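Local coordinates for yeast glycogen phosphorylase (Saccharomyces cerevisiae, PDB 1YGP), which belongs to the carbohydrate phosphorylase family of the GT-B clan and carries a bound pyridoxal-5'-phosphate, at residues I576-L581 with F602-K607; L617-I622 with I668-C673; G660-K665 with F804-D809; S708-H713 with A829-V834; D809-H814 with L819-F824. One frame throughout, in Å; residues are numbered along the deposited sequence.

Contact 1: I576-L581 with F602-K607; sequences IRLVDL and FDMQVK
Leu578 and Phe602 bury the most surface here, with Val579 adding a smaller share. The helix carrying Leu578 and Val579 passes a strand of the parallel sheet at 64°, its axis 12.2 Å away, so only side chains bridge the gap. Leu578 holds CG anti to its backbone N (chi1 177°), which sends the isobutyl group out toward the strand. There CD2 lies 3.8 Å from Phe602 CD2, near the rim of the ring rather than over a face, as the two side chains slide past one another in opposite directions. The same methyl carbon also faces Met604, whose doubly bent chain brings CE to 3.7 Å from Leu578 CD2, tip to tip. Val579 comes across the ring at about a right angle, with CG2 lying in the ring plane 3.9 Å from Phe602 CZ. The phenyl edge is thus lined by two aliphatic groups from successive helical residues. All four residues are buried and the interface is wholly apolar. Ile704 of helix 698-704 packs on both Leu578 and Met604, Phe729 of helix 724-730 adds to Met604, and within the sheet strand 601-606 runs between strands 649-654 and 710-713.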
# COMPACT_ATOMS: atom_id res chain seq x y z
N ILE A 576 -4.77 -25.64 28.22
CA ILE A 576 -5.68 -26.06 27.18
C ILE A 576 -5.59 -25.11 26.01
O ILE A 576 -5.53 -25.60 24.88
CB ILE A 576 -7.15 -26.11 27.71
CG1 ILE A 576 -7.28 -27.33 28.62
CG2 ILE A 576 -8.17 -26.15 26.56
CD1 ILE A 576 -8.56 -27.27 29.50
N ARG A 577 -5.53 -23.78 26.23
CA ARG A 577 -5.40 -22.84 25.12
C ARG A 577 -4.20 -23.18 24.28
O ARG A 577 -4.34 -23.30 23.06
CB ARG A 577 -5.15 -21.39 25.50
CG ARG A 577 -6.12 -20.63 26.37
CD ARG A 577 -5.84 -19.13 26.22
NE ARG A 577 -4.47 -18.79 26.57
CZ ARG A 577 -4.16 -17.63 27.14
NH1 ARG A 577 -5.08 -16.71 27.41
NH2 ARG A 577 -2.88 -17.40 27.46
N LEU A 578 -3.02 -23.39 24.88
CA LEU A 578 -1.81 -23.69 24.15
C LEU A 578 -1.99 -24.96 23.34
O LEU A 578 -1.66 -24.99 22.15
CB LEU A 578 -0.64 -23.86 25.10
CG LEU A 578 0.69 -24.24 24.44
CD1 LEU A 578 1.12 -23.12 23.51
CD2 LEU A 578 1.73 -24.54 25.49
N VAL A 579 -2.59 -25.99 23.96
CA VAL A 579 -2.85 -27.26 23.29
C VAL A 579 -3.71 -26.99 22.06
O VAL A 579 -3.34 -27.41 20.95
CB VAL A 579 -3.54 -28.24 24.31
CG1 VAL A 579 -3.94 -29.54 23.67
CG2 VAL A 579 -2.53 -28.64 25.39
N ASP A 580 -4.77 -26.19 22.21
CA ASP A 580 -5.63 -25.82 21.10
C ASP A 580 -4.81 -25.18 19.98
O ASP A 580 -5.06 -25.51 18.81
CB ASP A 580 -6.70 -24.82 21.53
CG ASP A 580 -7.98 -25.32 22.20
OD1 ASP A 580 -8.52 -26.35 21.79
OD2 ASP A 580 -8.46 -24.64 23.11
N LEU A 581 -3.82 -24.33 20.32
CA LEU A 581 -2.98 -23.64 19.33
C LEU A 581 -2.16 -24.65 18.54
O LEU A 581 -2.14 -24.62 17.31
CB LEU A 581 -1.99 -22.67 19.95
CG LEU A 581 -1.74 -21.28 19.32
CD1 LEU A 581 -0.48 -20.70 19.93
CD2 LEU A 581 -1.51 -21.33 17.82
N PHE A 602 4.54 -28.86 31.50
CA PHE A 602 4.86 -28.11 30.32
C PHE A 602 6.16 -27.35 30.61
O PHE A 602 6.26 -26.51 31.51
CB PHE A 602 3.68 -27.20 30.03
CG PHE A 602 2.56 -27.90 29.25
CD1 PHE A 602 2.16 -29.22 29.53
CD2 PHE A 602 1.89 -27.20 28.24
CE1 PHE A 602 1.12 -29.81 28.81
CE2 PHE A 602 0.86 -27.81 27.52
CZ PHE A 602 0.47 -29.10 27.81
N ASP A 603 7.18 -27.71 29.87
CA ASP A 603 8.50 -27.18 30.07
C ASP A 603 8.90 -26.44 28.79
O ASP A 603 9.19 -27.12 27.79
CB ASP A 603 9.38 -28.39 30.37
CG ASP A 603 10.87 -28.20 30.58
OD1 ASP A 603 11.36 -27.07 30.66
OD2 ASP A 603 11.54 -29.23 30.66
N MET A 604 8.93 -25.08 28.77
CA MET A 604 9.28 -24.37 27.56
C MET A 604 10.57 -23.58 27.52
O MET A 604 11.00 -23.03 28.54
CB MET A 604 8.18 -23.38 27.12
CG MET A 604 7.22 -22.73 28.08
SD MET A 604 5.81 -23.80 28.50
CE MET A 604 4.48 -23.17 27.55
N GLN A 605 11.21 -23.49 26.35
CA GLN A 605 12.36 -22.61 26.10
C GLN A 605 12.07 -21.92 24.76
O GLN A 605 12.35 -22.42 23.67
CB GLN A 605 13.69 -23.39 26.00
CG GLN A 605 14.93 -22.52 25.96
CD GLN A 605 16.24 -23.30 25.87
OE1 GLN A 605 16.29 -24.48 25.51
NE2 GLN A 605 17.39 -22.70 26.14
N VAL A 606 11.42 -20.76 24.84
CA VAL A 606 11.10 -19.98 23.67
C VAL A 606 11.94 -18.70 23.65
O VAL A 606 11.77 -17.78 24.47
CB VAL A 606 9.57 -19.61 23.61
CG1 VAL A 606 8.79 -20.89 23.36
CG2 VAL A 606 9.03 -19.02 24.90
N LYS A 607 12.94 -18.66 22.76
CA LYS A 607 13.77 -17.49 22.53
C LYS A 607 14.66 -17.74 21.33
O LYS A 607 14.59 -18.79 20.70
CB LYS A 607 14.66 -17.17 23.72
CG LYS A 607 15.60 -18.23 24.25
CD LYS A 607 15.97 -17.83 25.68
CE LYS A 607 14.74 -17.83 26.58
NZ LYS A 607 15.03 -17.10 27.80

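Contact 2: L617-I622 with I668-C673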
# COMPACT_ATOMS: atom_id res chain seq x y z
N LEU A 617 21.77 -27.76 24.98
CA LEU A 617 21.93 -28.38 26.29
C LEU A 617 20.56 -28.96 26.62
O LEU A 617 20.44 -30.12 27.02
CB LEU A 617 22.29 -27.34 27.37
CG LEU A 617 22.95 -27.56 28.76
CD1 LEU A 617 22.31 -26.54 29.66
CD2 LEU A 617 22.73 -28.93 29.40
N ASN A 618 19.50 -28.20 26.37
CA ASN A 618 18.14 -28.63 26.66
C ASN A 618 17.76 -29.84 25.82
O ASN A 618 17.19 -30.80 26.36
CB ASN A 618 17.21 -27.48 26.38
CG ASN A 618 15.75 -27.73 26.66
OD1 ASN A 618 15.33 -28.78 27.14
ND2 ASN A 618 14.88 -26.78 26.36
N VAL A 619 18.12 -29.86 24.53
CA VAL A 619 17.83 -31.00 23.66
C VAL A 619 18.64 -32.21 24.13
O VAL A 619 18.09 -33.32 24.24
CB VAL A 619 18.18 -30.72 22.16
CG1 VAL A 619 17.47 -31.76 21.32
CG2 VAL A 619 17.62 -29.43 21.64
N PHE A 620 19.94 -32.07 24.46
CA PHE A 620 20.74 -33.19 24.93
C PHE A 620 20.14 -33.79 26.19
O PHE A 620 20.15 -35.01 26.39
CB PHE A 620 22.18 -32.75 25.21
CG PHE A 620 22.92 -32.30 23.96
CD1 PHE A 620 22.51 -32.69 22.68
CD2 PHE A 620 24.01 -31.44 24.08
CE1 PHE A 620 23.18 -32.21 21.55
CE2 PHE A 620 24.67 -30.96 22.95
CZ PHE A 620 24.26 -31.34 21.68
N GLY A 621 19.55 -32.95 27.02
CA GLY A 621 18.82 -33.41 28.17
C GLY A 621 17.59 -34.19 27.73
O GLY A 621 17.31 -35.21 28.38
N ILE A 622 16.85 -33.79 26.67
CA ILE A 622 15.65 -34.52 26.23
C ILE A 622 16.04 -35.89 25.74
O ILE A 622 15.50 -36.87 26.25
CB ILE A 622 14.84 -33.88 25.07
CG1 ILE A 622 14.17 -32.63 25.56
CG2 ILE A 622 13.73 -34.81 24.58
CD1 ILE A 622 13.22 -32.01 24.55
N ILE A 668 17.70 -26.24 15.17
CA ILE A 668 16.28 -26.32 14.88
C ILE A 668 15.99 -27.66 14.23
O ILE A 668 15.01 -28.29 14.64
CB ILE A 668 15.86 -25.14 13.98
CG1 ILE A 668 16.00 -23.82 14.76
CG2 ILE A 668 14.42 -25.31 13.54
CD1 ILE A 668 15.65 -22.51 14.03
N LYS A 669 16.81 -28.17 13.30
CA LYS A 669 16.51 -29.45 12.64
C LYS A 669 16.56 -30.56 13.68
O LYS A 669 15.64 -31.38 13.76
CB LYS A 669 17.52 -29.76 11.53
CG LYS A 669 17.32 -31.08 10.78
CD LYS A 669 15.90 -31.09 10.22
CE LYS A 669 15.39 -32.43 9.68
NZ LYS A 669 16.06 -32.78 8.45
N LEU A 670 17.57 -30.51 14.55
CA LEU A 670 17.74 -31.50 15.58
C LEU A 670 16.54 -31.58 16.51
O LEU A 670 16.12 -32.72 16.78
CB LEU A 670 19.01 -31.18 16.37
CG LEU A 670 19.81 -32.24 17.15
CD1 LEU A 670 19.83 -31.79 18.61
CD2 LEU A 670 19.24 -33.65 16.96
N ILE A 671 15.94 -30.46 16.93
CA ILE A 671 14.76 -30.47 17.80
C ILE A 671 13.63 -31.16 17.06
O ILE A 671 12.96 -32.04 17.61
CB ILE A 671 14.32 -29.04 18.16
CG1 ILE A 671 15.40 -28.30 18.93
CG2 ILE A 671 13.10 -29.12 19.04
CD1 ILE A 671 15.24 -26.76 19.05
N ASN A 672 13.48 -30.84 15.77
CA ASN A 672 12.44 -31.43 14.93
C ASN A 672 12.59 -32.92 14.71
O ASN A 672 11.61 -33.67 14.70
CB ASN A 672 12.41 -30.70 13.59
CG ASN A 672 11.79 -29.32 13.73
OD1 ASN A 672 10.69 -29.18 14.28
ND2 ASN A 672 12.43 -28.26 13.25
N CYS A 673 13.82 -33.37 14.61
CA CYS A 673 14.10 -34.78 14.52
C CYS A 673 13.76 -35.52 15.83
O CYS A 673 13.08 -36.57 15.84
CB CYS A 673 15.57 -34.95 14.19
SG CYS A 673 15.98 -34.28 12.56
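Val619 meets Leu670 and Ile671 where two helices of a Rossmann-like alpha/beta domain lie side by side. Each helix follows a strand of the parallel sheet, helix 615-634 after strand 601-606 and helix 662-678 after strand 649-654, as in successive beta-alpha-beta crossovers. The short segments run nearly parallel, 21° apart, with axes 10.7 Å from each other. Val619 divides its two methyls between the partners. With chi1 at -163°, CG1 stands anti to the backbone N and faces Leu670, while CG2, beside that N, turns to Ile671. Leu670 likewise directs its CG away from its own N, and a chi2 of -121° turns CD1 toward the valine; CD1 lies 3.6 Å from Val619 CG1, the two side chains meeting at a slant. Ile671 keeps CG1 beside its own N, and this methylene crosses Val619 at about a right angle, Ile671 CG1 to Val619 CG2 being 3.7 Å. Beneath the pair, Ile622 and Ile671 both pack on Phe653 and Val690 of the sheet. On the other flank Phe620 starts off away from the second helix, yet its ring returns to the interface: its CE1 comes to 4.5 Å from Leu670 CD1, the methyl carbon that also packs on Val619.

Contact 3: G660-K665 with F804-D809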
# COMPACT_ATOMS: atom_id res chain seq x y z
N GLY A 660 21.95 -16.91 8.45
CA GLY A 660 23.20 -17.58 8.07
C GLY A 660 23.87 -18.30 9.22
O GLY A 660 25.01 -18.74 9.12
N TYR A 661 23.19 -18.50 10.34
CA TYR A 661 23.87 -19.09 11.45
C TYR A 661 23.64 -20.58 11.28
O TYR A 661 22.66 -21.14 11.78
CB TYR A 661 23.25 -18.48 12.72
CG TYR A 661 23.93 -18.84 14.04
CD1 TYR A 661 25.01 -19.72 14.11
CD2 TYR A 661 23.42 -18.29 15.20
CE1 TYR A 661 25.57 -20.05 15.33
CE2 TYR A 661 23.98 -18.63 16.43
CZ TYR A 661 25.05 -19.50 16.48
OH TYR A 661 25.62 -19.83 17.69
N TYR A 662 24.59 -21.24 10.60
CA TYR A 662 24.47 -22.67 10.34
C TYR A 662 24.19 -23.53 11.56
O TYR A 662 23.27 -24.36 11.54
CB TYR A 662 25.74 -23.20 9.67
CG TYR A 662 25.64 -24.70 9.33
CD1 TYR A 662 24.65 -25.16 8.45
CD2 TYR A 662 26.53 -25.61 9.93
CE1 TYR A 662 24.55 -26.53 8.17
CE2 TYR A 662 26.42 -26.98 9.66
CZ TYR A 662 25.43 -27.44 8.78
OH TYR A 662 25.31 -28.79 8.50
N MET A 663 24.97 -23.36 12.63
CA MET A 663 24.79 -24.17 13.82
C MET A 663 23.42 -23.92 14.44
O MET A 663 22.76 -24.87 14.88
CB MET A 663 25.88 -23.86 14.83
CG MET A 663 26.17 -25.02 15.77
SD MET A 663 26.87 -26.50 14.99
CE MET A 663 28.39 -25.82 14.39
N ALA A 664 22.90 -22.68 14.42
CA ALA A 664 21.59 -22.44 15.02
C ALA A 664 20.52 -23.12 14.18
O ALA A 664 19.64 -23.82 14.69
CB ALA A 664 21.34 -20.96 15.08
N LYS A 665 20.65 -23.03 12.86
CA LYS A 665 19.75 -23.75 11.99
C LYS A 665 19.88 -25.27 12.18
O LYS A 665 18.86 -25.96 12.09
CB LYS A 665 20.04 -23.35 10.55
CG LYS A 665 19.19 -22.15 10.18
CD LYS A 665 19.66 -21.51 8.89
CE LYS A 665 18.60 -20.56 8.40
NZ LYS A 665 18.75 -20.28 6.98
N PHE A 804 24.25 -34.16 11.97
CA PHE A 804 24.40 -33.44 13.23
C PHE A 804 25.80 -33.43 13.82
O PHE A 804 26.03 -33.03 14.96
CB PHE A 804 23.39 -34.03 14.24
CG PHE A 804 21.94 -33.80 13.81
CD1 PHE A 804 21.50 -32.53 13.40
CD2 PHE A 804 21.05 -34.88 13.80
CE1 PHE A 804 20.18 -32.34 12.97
CE2 PHE A 804 19.73 -34.68 13.36
CZ PHE A 804 19.30 -33.42 12.95
N LYS A 805 26.78 -33.78 12.98
CA LYS A 805 28.18 -33.88 13.37
C LYS A 805 28.80 -32.56 13.80
O LYS A 805 29.40 -32.57 14.87
CB LYS A 805 29.02 -34.47 12.24
CG LYS A 805 30.04 -35.42 12.82
CD LYS A 805 31.27 -35.68 11.98
CE LYS A 805 32.02 -36.91 12.50
NZ LYS A 805 32.20 -36.92 13.94
N PRO A 806 28.74 -31.39 13.14
CA PRO A 806 29.35 -30.14 13.61
C PRO A 806 29.04 -29.76 15.06
O PRO A 806 29.89 -29.24 15.79
CB PRO A 806 28.88 -29.13 12.62
CG PRO A 806 28.86 -29.94 11.36
CD PRO A 806 28.17 -31.20 11.82
N LEU A 807 27.81 -30.07 15.49
CA LEU A 807 27.36 -29.83 16.85
C LEU A 807 28.15 -30.72 17.80
O LEU A 807 28.87 -30.23 18.67
CB LEU A 807 25.86 -30.12 16.91
CG LEU A 807 25.10 -29.77 18.17
CD1 LEU A 807 25.33 -28.30 18.51
CD2 LEU A 807 23.62 -30.05 17.95
N VAL A 808 28.11 -32.04 17.60
CA VAL A 808 28.84 -33.02 18.42
C VAL A 808 30.32 -32.67 18.43
O VAL A 808 30.91 -32.58 19.50
CB VAL A 808 28.63 -34.43 17.85
CG1 VAL A 808 29.39 -35.46 18.64
CG2 VAL A 808 27.18 -34.78 17.96
N ASP A 809 30.93 -32.41 17.29
CA ASP A 809 32.33 -32.05 17.29
C ASP A 809 32.64 -30.69 17.88
O ASP A 809 33.82 -30.45 18.15
CB ASP A 809 32.90 -32.08 15.89
CG ASP A 809 32.85 -33.44 15.22
OD1 ASP A 809 32.65 -34.46 15.88
OD2 ASP A 809 33.02 -33.44 13.99
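Met663, with Tyr662 beside it, packs on Pro806 and Leu807 where the N-terminal turns of two helices of the Rossmann-like alpha/beta domain of the GT-B fold come together. Helix 662-678 starts after Tyr661 at its N-cap position, and helix 805-813 after Phe804 at its own. Apolar packing dominates. Met663 buries the most surface; bends at chi2 and chi3 fold its chain so that CE lies 3.8 Å from Pro806 CB, while its SD stands 4.2 Å from Leu807 CB. A chi1 of -178° lets the Tyr662 ring extend until CE2 lies 4.2 Å from Pro806 CG, and the proline meets the edge of the ring near its plane. A second kind of approach brings sulfur to the helix backbone, where Met663 SD sits 3.7 Å from Leu807 N. The salt bridges join residues of one segment or reach partners beyond both. Lys665 pairs with Glu207, while Lys805 forms salt bridges with Glu792 and, one helical turn on, with Asp809. In this last pair Lys805 NZ lies 3.2 Å from Asp809 OD1 and uses the syn lone pair of that oxygen.

Contact 4: S708-H713 with A829-V834; sequences SDLSEH and ATHELV
Leu710, the first strand residue of 708-713, points at the helix and meets Val834 and His831. With chi1 at -162° its side chain projects across the gap and reaches Val834 tip to tip, with Leu710 CG 3.9 Å from Val834 CG1. One methyl, CD1, lies 4.2 Å from His831 NE2. Next in the chain, Ser711 OG and His713 NE2 share a hydrogen bond of 3.0 Å, in which either could be the donor. Glu712 returns to the interface. A bend at chi2 carries its carboxylate to the imidazole edge, where OE2 lies in the ring plane, 3.2 Å from His831 CE1; the carboxylate and ring planes are 25° apart. Its other oxygen, OE1, is hydrogen-bonded to Tyr827 OH, and the ring of Tyr827 in turn packs edge-to-face with His831. Asp603 of the neighbouring strand makes a weak hydrogen bond to His831 NE2, and its carboxylate lies close to that of Glu712. His713 closes the segment with a hydrogen bond between its ND1 and Lys607 NZ. Strand and helix run almost antiparallel, at 165° with axes 12.1 Å apart, and a helix laid in this way against a parallel sheet is characteristic of the Rossmann-like domains of the GT-B fold.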
# COMPACT_ATOMS: atom_id res chain seq x y z
N SER A 708 2.78 -21.91 30.93
CA SER A 708 4.03 -22.51 31.32
C SER A 708 4.01 -23.06 32.73
O SER A 708 3.58 -22.36 33.65
CB SER A 708 5.12 -21.49 31.19
OG SER A 708 6.41 -22.08 31.21
N ASP A 709 4.46 -24.31 32.86
CA ASP A 709 4.71 -24.85 34.17
C ASP A 709 6.15 -24.52 34.56
O ASP A 709 6.43 -24.07 35.69
CB ASP A 709 4.49 -26.35 34.15
CG ASP A 709 3.03 -26.80 34.13
OD1 ASP A 709 2.15 -26.05 34.54
OD2 ASP A 709 2.78 -27.93 33.74
N LEU A 710 7.10 -24.68 33.64
CA LEU A 710 8.50 -24.42 33.89
C LEU A 710 9.04 -23.79 32.60
O LEU A 710 8.60 -24.14 31.48
CB LEU A 710 9.13 -25.77 34.22
CG LEU A 710 10.49 -26.07 34.92
CD1 LEU A 710 11.49 -26.44 33.85
CD2 LEU A 710 10.90 -24.95 35.85
N SER A 711 9.97 -22.84 32.73
CA SER A 711 10.56 -22.19 31.57
C SER A 711 12.07 -22.21 31.70
O SER A 711 12.62 -21.95 32.78
CB SER A 711 10.07 -20.76 31.47
OG SER A 711 10.35 -19.89 32.57
N GLU A 712 12.78 -22.51 30.63
CA GLU A 712 14.22 -22.70 30.72
C GLU A 712 14.97 -21.39 30.54
O GLU A 712 14.71 -20.63 29.60
CB GLU A 712 14.62 -23.68 29.65
CG GLU A 712 13.90 -25.00 29.83
CD GLU A 712 14.76 -26.12 30.38
OE1 GLU A 712 15.98 -25.98 30.44
OE2 GLU A 712 14.19 -27.15 30.74
N HIS A 713 15.91 -21.04 31.40
CA HIS A 713 16.67 -19.81 31.21
C HIS A 713 18.12 -20.19 31.51
O HIS A 713 18.74 -19.73 32.46
CB HIS A 713 16.10 -18.75 32.16
CG HIS A 713 14.73 -18.27 31.68
ND1 HIS A 713 14.37 -17.59 30.59
CD2 HIS A 713 13.58 -18.56 32.35
CE1 HIS A 713 13.07 -17.47 30.58
NE2 HIS A 713 12.60 -18.06 31.65
N ALA A 829 20.27 -33.17 37.27
CA ALA A 829 19.92 -33.29 38.68
C ALA A 829 18.80 -32.36 39.10
O ALA A 829 17.86 -32.73 39.80
CB ALA A 829 21.12 -32.96 39.53
N THR A 830 18.83 -31.13 38.61
CA THR A 830 17.79 -30.16 38.90
C THR A 830 16.50 -30.63 38.24
O THR A 830 15.41 -30.42 38.78
CB THR A 830 18.16 -28.81 38.33
OG1 THR A 830 19.54 -28.57 38.59
CG2 THR A 830 17.30 -27.73 38.94
N HIS A 831 16.58 -31.29 37.08
CA HIS A 831 15.36 -31.75 36.44
C HIS A 831 14.69 -32.86 37.22
O HIS A 831 13.46 -32.84 37.33
CB HIS A 831 15.66 -32.20 35.04
CG HIS A 831 15.21 -31.09 34.09
ND1 HIS A 831 15.96 -30.36 33.26
CD2 HIS A 831 13.91 -30.67 33.97
CE1 HIS A 831 15.16 -29.53 32.64
NE2 HIS A 831 13.94 -29.71 33.07
N GLU A 832 15.49 -33.76 37.80
CA GLU A 832 14.98 -34.79 38.71
C GLU A 832 14.19 -34.14 39.84
O GLU A 832 13.07 -34.57 40.15
CB GLU A 832 16.15 -35.59 39.26
CG GLU A 832 15.89 -37.07 39.06
CD GLU A 832 17.16 -37.91 39.13
OE1 GLU A 832 17.85 -38.00 38.11
OE2 GLU A 832 17.45 -38.47 40.18
N LEU A 833 14.75 -33.06 40.43
CA LEU A 833 14.06 -32.27 41.44
C LEU A 833 12.73 -31.71 40.96
O LEU A 833 11.70 -31.98 41.57
CB LEU A 833 14.94 -31.12 41.90
CG LEU A 833 15.91 -31.50 42.98
CD1 LEU A 833 17.13 -30.60 42.98
CD2 LEU A 833 15.15 -31.45 44.28
N VAL A 834 12.74 -30.97 39.84
CA VAL A 834 11.55 -30.37 39.25
C VAL A 834 10.45 -31.41 39.13
O VAL A 834 9.34 -31.23 39.66
CB VAL A 834 11.91 -29.78 37.84
CG1 VAL A 834 10.68 -29.38 37.04
CG2 VAL A 834 12.65 -28.48 38.02

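Contact 5: D809-H814 with L819-F824; sequences DSIKYH and LVSDDF
The carbonyl oxygen Asp809 O, half a turn before the Ile811 that meets Val820 and Ser821, receives two bonds. His814 ND1 donates to it at 2.8 Å with an N-H...O angle of 144°, from well above the carbonyl plane, and Tyr813 N adds a weak bond, so the imidazole folds back over the backbone of Asp809. The contact proper rests on Ile811. Its CG1 branch, extended at chi2 (-179°), carries CD1 across Val820 at about a right angle, 3.8 Å from Val820 CG1. The other branch, CG2, lies 3.7 Å from Ser821 OG, a hydroxyl whose hydrogen bond is to Asp816 OD2. Asp816 OD1 accepts a hydrogen bond from Val820 N, tying the linker to the start of the following helix. Phe620 of helix 615-634 packs on both Ile811 and Val820. The contact thus pairs two consecutive helices of the Rossmann-like C-terminal domain, 805-813 and 820-840, across the short loop that joins them.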
# COMPACT_ATOMS: atom_id res chain seq x y z
N ASP A 809 30.93 -32.41 17.29
CA ASP A 809 32.33 -32.05 17.29
C ASP A 809 32.64 -30.69 17.88
O ASP A 809 33.82 -30.45 18.15
CB ASP A 809 32.90 -32.08 15.89
CG ASP A 809 32.85 -33.44 15.22
OD1 ASP A 809 32.65 -34.46 15.88
OD2 ASP A 809 33.02 -33.44 13.99
N SER A 810 31.71 -29.76 18.11
CA SER A 810 32.12 -28.52 18.75
C SER A 810 32.37 -28.84 20.22
O SER A 810 33.44 -28.47 20.75
CB SER A 810 31.04 -27.44 18.58
OG SER A 810 29.75 -27.69 19.12
N ILE A 811 31.49 -29.63 20.85
CA ILE A 811 31.63 -30.02 22.26
C ILE A 811 32.83 -30.94 22.45
O ILE A 811 33.77 -30.62 23.18
CB ILE A 811 30.37 -30.75 22.79
CG1 ILE A 811 29.19 -29.85 22.70
CG2 ILE A 811 30.56 -31.16 24.23
CD1 ILE A 811 27.91 -30.47 23.22
N LYS A 812 32.77 -32.04 21.71
CA LYS A 812 33.72 -33.13 21.77
C LYS A 812 35.11 -32.85 21.23
O LYS A 812 36.01 -33.65 21.48
CB LYS A 812 33.09 -34.29 21.03
CG LYS A 812 33.59 -35.62 21.45
CD LYS A 812 32.81 -36.64 20.67
CE LYS A 812 33.34 -38.03 20.98
NZ LYS A 812 34.74 -38.15 20.57
N TYR A 813 35.34 -31.79 20.44
CA TYR A 813 36.65 -31.54 19.86
C TYR A 813 36.95 -30.07 19.73
O TYR A 813 37.98 -29.74 19.15
CB TYR A 813 36.80 -32.13 18.44
CG TYR A 813 36.58 -33.63 18.29
CD1 TYR A 813 37.55 -34.55 18.64
CD2 TYR A 813 35.36 -34.06 17.78
CE1 TYR A 813 37.30 -35.91 18.48
CE2 TYR A 813 35.10 -35.41 17.62
CZ TYR A 813 36.08 -36.32 17.97
OH TYR A 813 35.80 -37.66 17.81
N HIS A 814 36.13 -29.09 20.09
CA HIS A 814 36.59 -27.71 19.94
C HIS A 814 36.36 -26.96 21.24
O HIS A 814 35.64 -25.97 21.38
CB HIS A 814 35.86 -27.04 18.76
CG HIS A 814 36.26 -27.76 17.50
ND1 HIS A 814 35.61 -28.75 16.89
CD2 HIS A 814 37.44 -27.56 16.84
CE1 HIS A 814 36.34 -29.18 15.90
NE2 HIS A 814 37.44 -28.45 15.88
N LEU A 819 30.27 -24.53 27.68
CA LEU A 819 30.18 -25.36 28.86
C LEU A 819 28.99 -26.31 28.95
O LEU A 819 28.42 -26.54 30.03
CB LEU A 819 30.21 -24.45 30.11
CG LEU A 819 31.49 -23.76 30.62
CD1 LEU A 819 32.14 -22.94 29.52
CD2 LEU A 819 31.12 -22.79 31.75
N VAL A 820 28.63 -26.97 27.85
CA VAL A 820 27.55 -27.95 27.90
C VAL A 820 27.96 -29.14 28.79
O VAL A 820 27.20 -29.55 29.67
CB VAL A 820 27.19 -28.45 26.47
CG1 VAL A 820 26.20 -29.62 26.49
CG2 VAL A 820 26.50 -27.30 25.74
N SER A 821 29.17 -29.67 28.60
CA SER A 821 29.67 -30.80 29.35
C SER A 821 29.65 -30.56 30.85
O SER A 821 29.22 -31.40 31.65
CB SER A 821 31.10 -31.13 28.95
OG SER A 821 31.57 -30.51 27.75
N ASP A 822 30.04 -29.32 31.18
CA ASP A 822 30.22 -28.94 32.58
C ASP A 822 28.91 -28.89 33.33
O ASP A 822 28.77 -29.43 34.44
CB ASP A 822 30.90 -27.58 32.65
CG ASP A 822 32.21 -27.60 31.86
OD1 ASP A 822 33.23 -28.07 32.37
OD2 ASP A 822 32.20 -27.15 30.71
N ASP A 823 27.91 -28.32 32.66
CA ASP A 823 26.62 -28.18 33.30
C ASP A 823 25.70 -29.36 33.09
O ASP A 823 24.69 -29.43 33.79
CB ASP A 823 25.99 -26.87 32.80
CG ASP A 823 26.77 -25.61 33.15
OD1 ASP A 823 27.65 -25.63 34.01
OD2 ASP A 823 26.49 -24.57 32.58
N PHE A 824 26.03 -30.35 32.24
CA PHE A 824 25.08 -31.40 31.92
C PHE A 824 24.53 -32.16 33.12
O PHE A 824 23.31 -32.26 33.30
CB PHE A 824 25.68 -32.43 30.95
CG PHE A 824 24.58 -33.21 30.23
CD1 PHE A 824 23.63 -32.52 29.45
CD2 PHE A 824 24.49 -34.60 30.36
CE1 PHE A 824 22.60 -33.23 28.83
CE2 PHE A 824 23.44 -35.28 29.73
CZ PHE A 824 22.49 -34.61 28.96

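Contacts 1 and 4 meet in the parallel sheet, where strands 601-606 and 710-713 are neighbours and Met604 O accepts a 2.8 Å hydrogen bond from Glu712 N. Contact 1 joins contact 2 through Gln605 OE1 and Asn618 ND2, also 2.8 Å apart. Farther out, Phe620 of contact 2 touches Leu807 of contact 3 and Ile811 of contact 5, while contacts 3 and 5 share Asp809 on one helix. Contacts 4 and 5 both use helix 820-840, with centres 21 Å apart. The cofactor lies nearest contact 1: Lys607 touches pyridoxal-5'-phosphate, and the side chains of Met604 and Glu712 are about 12 and 11 Å from it.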